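Local atomic coordinates of catechol 1,2 dioxygenase (Acinetobacter radioresistens, PDB entry 2XSU), a protein that probably catalyses the intradiol cleavage of catechol by dioxygen to cis,cis-muconate, using a ferric iron, in the beta-ketoadipate pathway of aromatic breakdown. Residues 29-32 with 33-36; 43-46 with 47-51; 143-146 with 147-151; 169-172 with 173-176. The protein carries 1 engineered substitution. One frame throughout, in Å; residues are numbered along the deposited sequence.

Contacts 1 and 2 sit at the two ends of helix 30-49, with the N-cap in contact 1 and the C-terminal ending in contact 2; their centres are about 22 Å apart. Both are partly buried, pack against the second subunit and touch bound phospholipid, so apolar faces meet acyl chains while charged tips reach across the dimer. Contacts 3 and 4 belong to the dioxygenase domain and have no neighbour from the other chain. Each is a type I turn organised by an aspartate carboxylate, D145 in one and D171 in the other. Contact 3 closes the end of strand 136-145 and keeps an apolar base, whereas contact 4 is a polar surface loop near the iron ligand Y167.

Contact 1 of 4, residues 29-32 with 33-36; sequences DERI and QQVV. With PIE (1,2-diacyl-sn-glycero-3-phosphoinositol), chain C.
R31 and Q34 meet across the first turn of helix 30-49, whose N-cap is D29: OD1 of D29 accepts from N of I32 (3.0 Å). The tight side of this turn faces the phospholipid. There CG2 of I32 lies 4.1 Å from CG2 of V36, one turn on, and both residues also touch the lipid. CD1 of I32 touches the glycerol carbon C3 of PIE at 3.7 Å, while V35 CG1 and V36 CG2 rest against its acyl chains. The solvent side is looser and polar: water 1 bridges the backbone O of E30 and OE1 of Q33, and the E30 side chain is exposed. R31 faces the second subunit. It starts with CG anti to its own N (chi1 179°) and bends at chi2 (58°), a course that carries the guanidinium forward along the helix, alongside V35, whose CG2 sits off-centre over one face. NH2 is engaged by the second subunit, in a salt bridge to E56 and a hydrogen bond to the carbonyl of L50, both of that chain. Within the turn, NH1 donates to OE1 of Q34 at 2.9 Å, within the guanidinium plane but from above the amide carbonyl plane, the two planes being 55° apart.

Contact 2 of 4, residues 43-46 with 47-51; sequences LFQA and IEDLD
From L43 to L50 the backbone follows regular i to i+4 bonding, with N of I47 donating to O of L43 (2.9 Å) and N of L50 to O of A46 (3.0 Å), until D51 turns to positive phi. The apolar edge of this last stretch is made by L43 and I47. CD1 of I47 reaches back over the preceding turn to CG of L43 (4.0 Å), the two side chains crossing at a slant; I47 can do this because its CG1 stands beside its own N (chi1 -75°), which also brings CG1 over the carbonyl O of L43. L43 in turn touches the bound phospholipids. On another face the bent side chain of Q45 crosses D49, CG of Q45 lying 3.8 Å from OD2 of D49. That carboxylate forms a salt bridge with R38 of the second subunit. E48 folds at chi2 (-69°), its CG passing 3.4 Å from the carbonyl O of F44; its carboxylate accepts from the backbone N of H6 and pairs with R89 of the second subunit, which also pairs with D51. F44 stacks on Y85 of that subunit. D51, with positive phi and its N bonded to O of E48 (3.2 Å), one of two bonds back into the last turn, ends this dimer-interface helix in a Schellman motif.

Contact 3 of 4, residues 143-146 with 147-151; sequences VTDT and EGNII
OD1 of D145 is gripped by two backbone N-H groups, those of N149 (2.9 Å) and, more weakly, E147 (3.0 Å), at the type I beta turn from D145 to G148 and the residue after it. Together they make a type I turn with a G1 beta bulge, a hairpin-like reversal at the end of strand 136-145, and T144 and I150 form a single beta bridge beyond it. D145 turns its carboxylate into the loop because CG sits between the backbone N and the carbonyl carbon (chi1 66°); the N-H of N149 then reaches OD1 from above the carboxylate plane. The other oxygen of D145, OD2, packs against CB of N149 at 3.3 Å. CG of E147 lies along the same carboxylate, 3.4 Å from OD1, and the acid group of E147 comes close enough to OD2 that the two like charges probably disfavour each other somewhat. In the backbone, G148 N closes the turn onto D145 O, approaching from above the carbonyl plane, while D145 N donates to N149 O (2.9 Å) in that carbonyl's plane. G148 takes positive phi (88°), the bulge position after the turn. Toward the domain the chemistry becomes apolar. I151 is buried with V143 against L293 of strand 284-293, and its backbone N donates to O of V143 at 2.9 Å. The delta carbon of I151 lies along the strand backbone, touching C of T144 at 3.6 Å and CG1 of V143 at 4.2 Å.

Contact 4 of 4, residues 169-172 with 173-176; sequences FFDK and SQSD
D171 OD2 takes two bonds from S173, one from the hydroxyl OG at 2.7 Å on the syn side and a longer one from the backbone N at 3.3 Å, both from the same face of the carboxylate plane. The other oxygen, OD1, accepts from NE2 of Q174 (3.0 Å) on its anti side, with OD1 lying in the amide plane. Carboxylate and amide are turned 76° apart, their side chains crossing almost at a right angle. The aspartate can serve both partners because its CG stands anti to the backbone N (chi1 173°), at the first position of the type I beta turn from D171 to Q174 that N of Q174 closes onto O of D171 (3.2 Å). Beyond this first shell, water 2 links three backbone groups across the turn: it accepts from N of F169 and donates to O of D171 and O of Q174. The Q174 amide has further partners: NE2 also donates to O of N166 and OE1 accepts from N178. The side chain of Q174 lies about 5 Å from that of the iron ligand Y167. The whole turn sits at the surface in the loop between strands 155-159 and 180-184, with F169 and F170 packed on V113 of strand 113-114.

Contact 1 of 4, residues 29-32 with 33-36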
# COMPACT_ATOMS: atom_id res chain seq x y z
N ASP A 29 13.52 -13.57 9.68
CA ASP A 29 13.33 -14.11 8.33
C ASP A 29 14.33 -13.37 7.46
O ASP A 29 14.17 -12.16 7.21
CB ASP A 29 11.89 -13.88 7.82
CG ASP A 29 11.62 -14.54 6.47
OD1 ASP A 29 12.26 -14.17 5.48
OD2 ASP A 29 10.74 -15.44 6.40
N GLU A 30 15.38 -14.06 7.04
CA GLU A 30 16.50 -13.39 6.38
C GLU A 30 16.10 -12.74 5.05
O GLU A 30 16.61 -11.65 4.72
CB GLU A 30 17.70 -14.33 6.22
CG GLU A 30 18.24 -14.77 7.60
CD GLU A 30 19.59 -15.46 7.56
OE1 GLU A 30 20.40 -15.16 6.66
OE2 GLU A 30 19.84 -16.30 8.47
N ARG A 31 15.21 -13.39 4.29
CA ARG A 31 14.77 -12.88 2.98
C ARG A 31 13.94 -11.59 3.15
O ARG A 31 14.18 -10.59 2.44
CB ARG A 31 13.97 -13.94 2.20
CG ARG A 31 13.46 -13.44 0.82
CD ARG A 31 14.59 -12.98 -0.09
NE ARG A 31 14.13 -12.93 -1.49
CZ ARG A 31 14.84 -12.50 -2.53
NH1 ARG A 31 16.09 -12.02 -2.39
NH2 ARG A 31 14.26 -12.58 -3.73
N ILE A 32 13.03 -11.63 4.11
CA ILE A 32 12.19 -10.44 4.37
C ILE A 32 13.08 -9.29 4.85
O ILE A 32 12.94 -8.15 4.38
CB ILE A 32 11.04 -10.76 5.34
CG1 ILE A 32 10.01 -11.68 4.66
CG2 ILE A 32 10.33 -9.47 5.79
CD1 ILE A 32 8.94 -12.23 5.57
N GLN A 33 14.02 -9.58 5.76
CA GLN A 33 14.96 -8.55 6.19
C GLN A 33 15.73 -7.93 5.01
O GLN A 33 15.81 -6.72 4.87
CB GLN A 33 15.90 -9.09 7.27
CG GLN A 33 16.83 -8.02 7.86
CD GLN A 33 17.93 -8.66 8.71
OE1 GLN A 33 18.86 -9.24 8.16
NE2 GLN A 33 17.80 -8.55 10.04
N GLN A 34 16.30 -8.78 4.16
CA GLN A 34 17.03 -8.34 2.97
C GLN A 34 16.19 -7.39 2.08
O GLN A 34 16.65 -6.34 1.67
CB GLN A 34 17.43 -9.59 2.15
CG GLN A 34 18.22 -9.26 0.92
CD GLN A 34 18.34 -10.44 -0.05
OE1 GLN A 34 17.60 -11.41 0.01
NE2 GLN A 34 19.30 -10.32 -0.96
N VAL A 35 14.96 -7.80 1.77
CA VAL A 35 14.10 -7.02 0.88
C VAL A 35 13.68 -5.68 1.52
O VAL A 35 13.79 -4.63 0.87
CB VAL A 35 12.85 -7.84 0.41
CG1 VAL A 35 11.85 -6.93 -0.37
CG2 VAL A 35 13.26 -9.08 -0.39
N VAL A 36 13.30 -5.70 2.80
CA VAL A 36 12.94 -4.47 3.51
C VAL A 36 14.10 -3.46 3.55
O VAL A 36 13.92 -2.26 3.26
CB VAL A 36 12.40 -4.80 4.92
CG1 VAL A 36 12.31 -3.53 5.79
CG2 VAL A 36 11.05 -5.54 4.78
P PIE C . 2.52 -12.13 7.45
O11 PIE C . 2.68 -13.50 6.99
O12 PIE C . 3.78 -11.13 6.94
O13 PIE C . 2.77 -12.27 9.16
O14 PIE C . 1.21 -11.47 7.44
C1 PIE C . 4.20 -13.61 6.79
C2 PIE C . 4.31 -13.29 5.28
C3 PIE C . 5.22 -12.06 5.18
O31 PIE C . 4.86 -11.16 4.12
O32 PIE C . 5.12 -9.23 5.23
C31 PIE C . 5.45 -9.94 4.29
C32 PIE C . 6.52 -9.47 3.31
C33 PIE C . 6.09 -8.19 2.60
C34 PIE C . 6.76 -6.96 3.21
C35 PIE C . 7.14 -5.97 2.11
C36 PIE C . 6.85 -4.53 2.54
C37 PIE C . 8.13 -3.86 3.03
C38 PIE C . 8.08 -2.35 2.80
C39 PIE C . 9.35 -1.83 2.60
C40 PIE C . 9.59 -0.62 1.95
C41 PIE C . 8.57 0.18 1.46
C42 PIE C . 8.38 1.43 2.33
O21 PIE C . 4.77 -14.42 4.43
O22 PIE C . 6.36 -15.39 5.72
C21 PIE C . 6.03 -14.94 4.63
C22 PIE C . 7.05 -15.05 3.48
C23 PIE C . 7.06 -13.95 2.41
C24 PIE C . 8.11 -14.25 1.34
C25 PIE C . 9.14 -13.12 1.23
C26 PIE C . 8.52 -11.87 0.60
C27 PIE C . 9.55 -10.77 0.40
C28 PIE C . 8.88 -9.41 0.26
C29 PIE C . 8.64 -9.05 -1.20
C47 PIE C . 8.21 -7.60 -1.38
C48 PIE C . 7.95 -7.30 -2.85
C49 PIE C . 8.05 -5.81 -3.15
C50 PIE C . 6.97 -5.34 -4.13
C51 PIE C . 5.76 -4.71 -3.41
C1' PIE C . -2.18 -12.14 8.74
C2' PIE C . -2.57 -13.26 7.83
C3' PIE C . -1.34 -14.18 7.65
C4' PIE C . -0.18 -13.44 7.13
C5' PIE C . 0.18 -12.25 8.03
C6' PIE C . -1.05 -11.30 8.15
O1' PIE C . -3.28 -11.23 8.89
O2' PIE C . -3.63 -14.04 8.37
O3' PIE C . -1.66 -15.26 6.77
O4' PIE C . 0.50 -13.55 5.90
O6' PIE C . -0.72 -10.23 9.05
C52 PIE C . 6.15 -3.56 -2.46
C53 PIE C . 6.30 -2.23 -3.20
C54 PIE C . 4.97 -1.74 -3.76
C55 PIE C . 4.81 -0.23 -3.56
C43 PIE C . 7.29 1.23 3.39
C44 PIE C . 6.32 2.41 3.45
C45 PIE C . 6.10 2.85 4.89
C46 PIE C . 4.65 2.64 5.30
O HOH W 1 19.03 -10.70 5.60

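Contact 2 of 4, residues 43-46 with 47-51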
# COMPACT_ATOMS: atom_id res chain seq x y z
N LEU A 43 13.93 3.92 -1.07
CA LEU A 43 12.90 4.95 -0.84
C LEU A 43 13.54 6.20 -0.25
O LEU A 43 13.29 7.30 -0.72
CB LEU A 43 11.78 4.43 0.05
CG LEU A 43 10.73 5.50 0.40
CD1 LEU A 43 9.98 6.06 -0.82
CD2 LEU A 43 9.74 4.86 1.35
N PHE A 44 14.40 6.02 0.75
CA PHE A 44 15.07 7.17 1.38
C PHE A 44 15.93 7.93 0.37
O PHE A 44 15.94 9.16 0.37
CB PHE A 44 15.95 6.71 2.56
CG PHE A 44 15.21 6.33 3.82
CD1 PHE A 44 13.82 6.15 3.86
CD2 PHE A 44 15.94 6.10 4.98
CE1 PHE A 44 13.18 5.75 5.06
CE2 PHE A 44 15.30 5.71 6.20
CZ PHE A 44 13.92 5.53 6.22
N GLN A 45 16.62 7.20 -0.51
CA GLN A 45 17.45 7.84 -1.50
C GLN A 45 16.61 8.61 -2.55
O GLN A 45 17.01 9.69 -3.00
CB GLN A 45 18.38 6.83 -2.15
CG GLN A 45 19.36 7.53 -3.10
CD GLN A 45 20.40 8.36 -2.39
OE1 GLN A 45 20.45 9.59 -2.55
NE2 GLN A 45 21.26 7.70 -1.63
N ALA A 46 15.46 8.05 -2.93
CA ALA A 46 14.55 8.77 -3.82
C ALA A 46 14.02 10.06 -3.16
O ALA A 46 13.87 11.08 -3.80
CB ALA A 46 13.39 7.85 -4.28
N ILE A 47 13.71 9.97 -1.86
CA ILE A 47 13.26 11.14 -1.12
C ILE A 47 14.35 12.24 -1.15
O ILE A 47 14.04 13.40 -1.38
CB ILE A 47 12.89 10.77 0.34
CG1 ILE A 47 11.54 10.05 0.33
CG2 ILE A 47 12.69 12.03 1.22
CD1 ILE A 47 11.19 9.25 1.59
N GLU A 48 15.61 11.85 -0.96
CA GLU A 48 16.71 12.82 -1.05
C GLU A 48 16.85 13.38 -2.47
O GLU A 48 16.90 14.61 -2.67
CB GLU A 48 18.04 12.20 -0.63
CG GLU A 48 18.10 11.78 0.81
CD GLU A 48 18.11 12.96 1.79
OE1 GLU A 48 18.38 14.11 1.38
OE2 GLU A 48 17.84 12.71 2.98
N ASP A 49 16.90 12.49 -3.45
CA ASP A 49 17.20 12.93 -4.82
C ASP A 49 16.14 13.85 -5.40
O ASP A 49 16.45 14.82 -6.12
CB ASP A 49 17.41 11.75 -5.77
CG ASP A 49 18.73 11.00 -5.54
OD1 ASP A 49 19.68 11.53 -4.90
OD2 ASP A 49 18.86 9.86 -6.03
N LEU A 50 14.87 13.56 -5.11
CA LEU A 50 13.75 14.32 -5.64
C LEU A 50 13.23 15.39 -4.65
O LEU A 50 12.23 16.06 -4.92
CB LEU A 50 12.63 13.34 -6.08
CG LEU A 50 12.75 12.70 -7.46
CD1 LEU A 50 13.97 11.86 -7.60
CD2 LEU A 50 11.53 11.84 -7.73
N ASP A 51 13.91 15.49 -3.50
CA ASP A 51 13.53 16.36 -2.37
C ASP A 51 12.03 16.25 -2.07
O ASP A 51 11.26 17.23 -2.10
CB ASP A 51 13.95 17.81 -2.66
CG ASP A 51 13.86 18.71 -1.43
OD1 ASP A 51 13.92 18.20 -0.27
OD2 ASP A 51 13.74 19.94 -1.64

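Contact 3 of 4, residues 143-146 with 147-151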
# COMPACT_ATOMS: atom_id res chain seq x y z
N VAL A 143 -5.37 -29.01 -27.26
CA VAL A 143 -4.20 -28.84 -26.40
C VAL A 143 -3.21 -29.94 -26.76
O VAL A 143 -3.55 -31.13 -26.74
CB VAL A 143 -4.56 -28.88 -24.90
CG1 VAL A 143 -3.30 -28.70 -24.01
CG2 VAL A 143 -5.62 -27.79 -24.58
N THR A 144 -1.99 -29.54 -27.12
CA THR A 144 -0.96 -30.48 -27.57
C THR A 144 0.37 -30.22 -26.88
O THR A 144 0.57 -29.18 -26.22
CB THR A 144 -0.72 -30.37 -29.10
OG1 THR A 144 -0.24 -29.07 -29.45
CG2 THR A 144 -1.98 -30.69 -29.89
N ASP A 145 1.31 -31.16 -27.05
CA ASP A 145 2.70 -30.89 -26.70
C ASP A 145 3.37 -30.13 -27.86
O ASP A 145 2.72 -29.85 -28.88
CB ASP A 145 3.43 -32.20 -26.33
CG ASP A 145 3.57 -33.16 -27.50
OD1 ASP A 145 3.37 -32.78 -28.67
OD2 ASP A 145 3.92 -34.33 -27.21
N THR A 146 4.66 -29.82 -27.74
CA THR A 146 5.35 -29.05 -28.80
C THR A 146 5.51 -29.77 -30.14
O THR A 146 5.81 -29.12 -31.16
CB THR A 146 6.72 -28.52 -28.34
OG1 THR A 146 7.49 -29.62 -27.83
CG2 THR A 146 6.55 -27.45 -27.26
N GLU A 147 5.32 -31.09 -30.16
CA GLU A 147 5.36 -31.86 -31.42
C GLU A 147 3.98 -32.22 -31.99
O GLU A 147 3.87 -33.01 -32.93
CB GLU A 147 6.30 -33.08 -31.32
CG GLU A 147 6.30 -33.81 -29.97
CD GLU A 147 7.50 -34.75 -29.78
OE1 GLU A 147 8.43 -34.75 -30.63
OE2 GLU A 147 7.50 -35.51 -28.78
N GLY A 148 2.92 -31.63 -31.43
CA GLY A 148 1.57 -31.77 -31.98
C GLY A 148 0.78 -32.95 -31.46
O GLY A 148 -0.32 -33.22 -31.96
N ASN A 149 1.33 -33.67 -30.50
CA ASN A 149 0.63 -34.81 -29.90
C ASN A 149 -0.45 -34.29 -28.96
O ASN A 149 -0.18 -33.42 -28.12
CB ASN A 149 1.57 -35.70 -29.11
CG ASN A 149 2.70 -36.28 -29.96
OD1 ASN A 149 3.87 -36.12 -29.64
ND2 ASN A 149 2.34 -36.92 -31.07
N ILE A 150 -1.66 -34.83 -29.08
CA ILE A 150 -2.77 -34.39 -28.22
C ILE A 150 -2.57 -34.75 -26.74
O ILE A 150 -1.92 -35.76 -26.40
CB ILE A 150 -4.17 -34.82 -28.78
CG1 ILE A 150 -4.34 -36.35 -28.74
CG2 ILE A 150 -4.37 -34.30 -30.21
CD1 ILE A 150 -4.96 -36.88 -27.46
N ILE A 151 -3.07 -33.89 -25.86
CA ILE A 151 -3.08 -34.11 -24.42
C ILE A 151 -4.53 -34.24 -23.94
O ILE A 151 -5.31 -33.26 -23.99
CB ILE A 151 -2.37 -32.97 -23.62
CG1 ILE A 151 -0.93 -32.81 -24.09
CG2 ILE A 151 -2.43 -33.23 -22.12
CD1 ILE A 151 -0.20 -31.53 -23.53

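Contact 4 of 4, residues 169-172 with 173-176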
# COMPACT_ATOMS: atom_id res chain seq x y z
N PHE A 169 -18.68 -12.36 -9.63
CA PHE A 169 -18.14 -12.39 -8.27
C PHE A 169 -17.84 -10.98 -7.85
O PHE A 169 -18.31 -10.54 -6.80
CB PHE A 169 -16.94 -13.36 -8.12
CG PHE A 169 -16.42 -13.46 -6.71
CD1 PHE A 169 -17.01 -14.34 -5.80
CD2 PHE A 169 -15.35 -12.66 -6.30
CE1 PHE A 169 -16.53 -14.43 -4.48
CE2 PHE A 169 -14.86 -12.73 -4.99
CZ PHE A 169 -15.46 -13.63 -4.08
N PHE A 170 -17.09 -10.25 -8.67
CA PHE A 170 -16.83 -8.84 -8.44
C PHE A 170 -18.05 -7.97 -8.71
O PHE A 170 -18.36 -7.07 -7.92
CB PHE A 170 -15.58 -8.40 -9.21
CG PHE A 170 -14.38 -9.19 -8.82
CD1 PHE A 170 -13.65 -8.85 -7.69
CD2 PHE A 170 -14.02 -10.33 -9.53
CE1 PHE A 170 -12.58 -9.62 -7.28
CE2 PHE A 170 -12.96 -11.10 -9.13
CZ PHE A 170 -12.22 -10.74 -8.00
N ASP A 171 -18.76 -8.27 -9.81
CA ASP A 171 -20.07 -7.71 -10.13
C ASP A 171 -21.14 -8.61 -9.47
O ASP A 171 -21.50 -9.65 -10.01
CB ASP A 171 -20.20 -7.68 -11.66
CG ASP A 171 -21.59 -7.29 -12.16
OD1 ASP A 171 -21.80 -7.45 -13.39
OD2 ASP A 171 -22.45 -6.82 -11.38
N LYS A 172 -21.61 -8.24 -8.29
CA LYS A 172 -22.51 -9.12 -7.54
C LYS A 172 -23.90 -9.30 -8.16
O LYS A 172 -24.67 -10.15 -7.69
CB LYS A 172 -22.61 -8.70 -6.07
CG LYS A 172 -21.45 -9.20 -5.22
CD LYS A 172 -21.25 -8.30 -4.00
CE LYS A 172 -19.79 -8.31 -3.58
NZ LYS A 172 -19.35 -6.98 -3.06
N SER A 173 -24.21 -8.51 -9.19
CA SER A 173 -25.45 -8.68 -9.97
C SER A 173 -25.46 -9.91 -10.89
O SER A 173 -26.53 -10.41 -11.26
CB SER A 173 -25.75 -7.42 -10.78
OG SER A 173 -24.99 -7.35 -11.97
N GLN A 174 -24.29 -10.41 -11.28
CA GLN A 174 -24.24 -11.63 -12.08
C GLN A 174 -24.39 -12.84 -11.20
O GLN A 174 -24.03 -12.81 -10.01
CB GLN A 174 -22.92 -11.73 -12.84
CG GLN A 174 -22.75 -10.69 -13.89
CD GLN A 174 -21.48 -10.90 -14.71
OE1 GLN A 174 -21.22 -12.00 -15.20
NE2 GLN A 174 -20.67 -9.85 -14.82
N SER A 175 -24.89 -13.93 -11.79
CA SER A 175 -24.96 -15.19 -11.08
C SER A 175 -23.53 -15.61 -10.72
O SER A 175 -22.55 -15.27 -11.42
CB SER A 175 -25.66 -16.27 -11.93
OG SER A 175 -25.07 -16.45 -13.21
N ASP A 176 -23.40 -16.31 -9.60
CA ASP A 176 -22.10 -16.86 -9.23
C ASP A 176 -21.50 -17.70 -10.37
O ASP A 176 -22.19 -18.51 -11.02
CB ASP A 176 -22.21 -17.71 -7.95
CG ASP A 176 -23.11 -17.08 -6.92
OD1 ASP A 176 -22.82 -15.94 -6.47
OD2 ASP A 176 -24.12 -17.73 -6.57
O HOH W 2 -21.45 -12.33 -8.96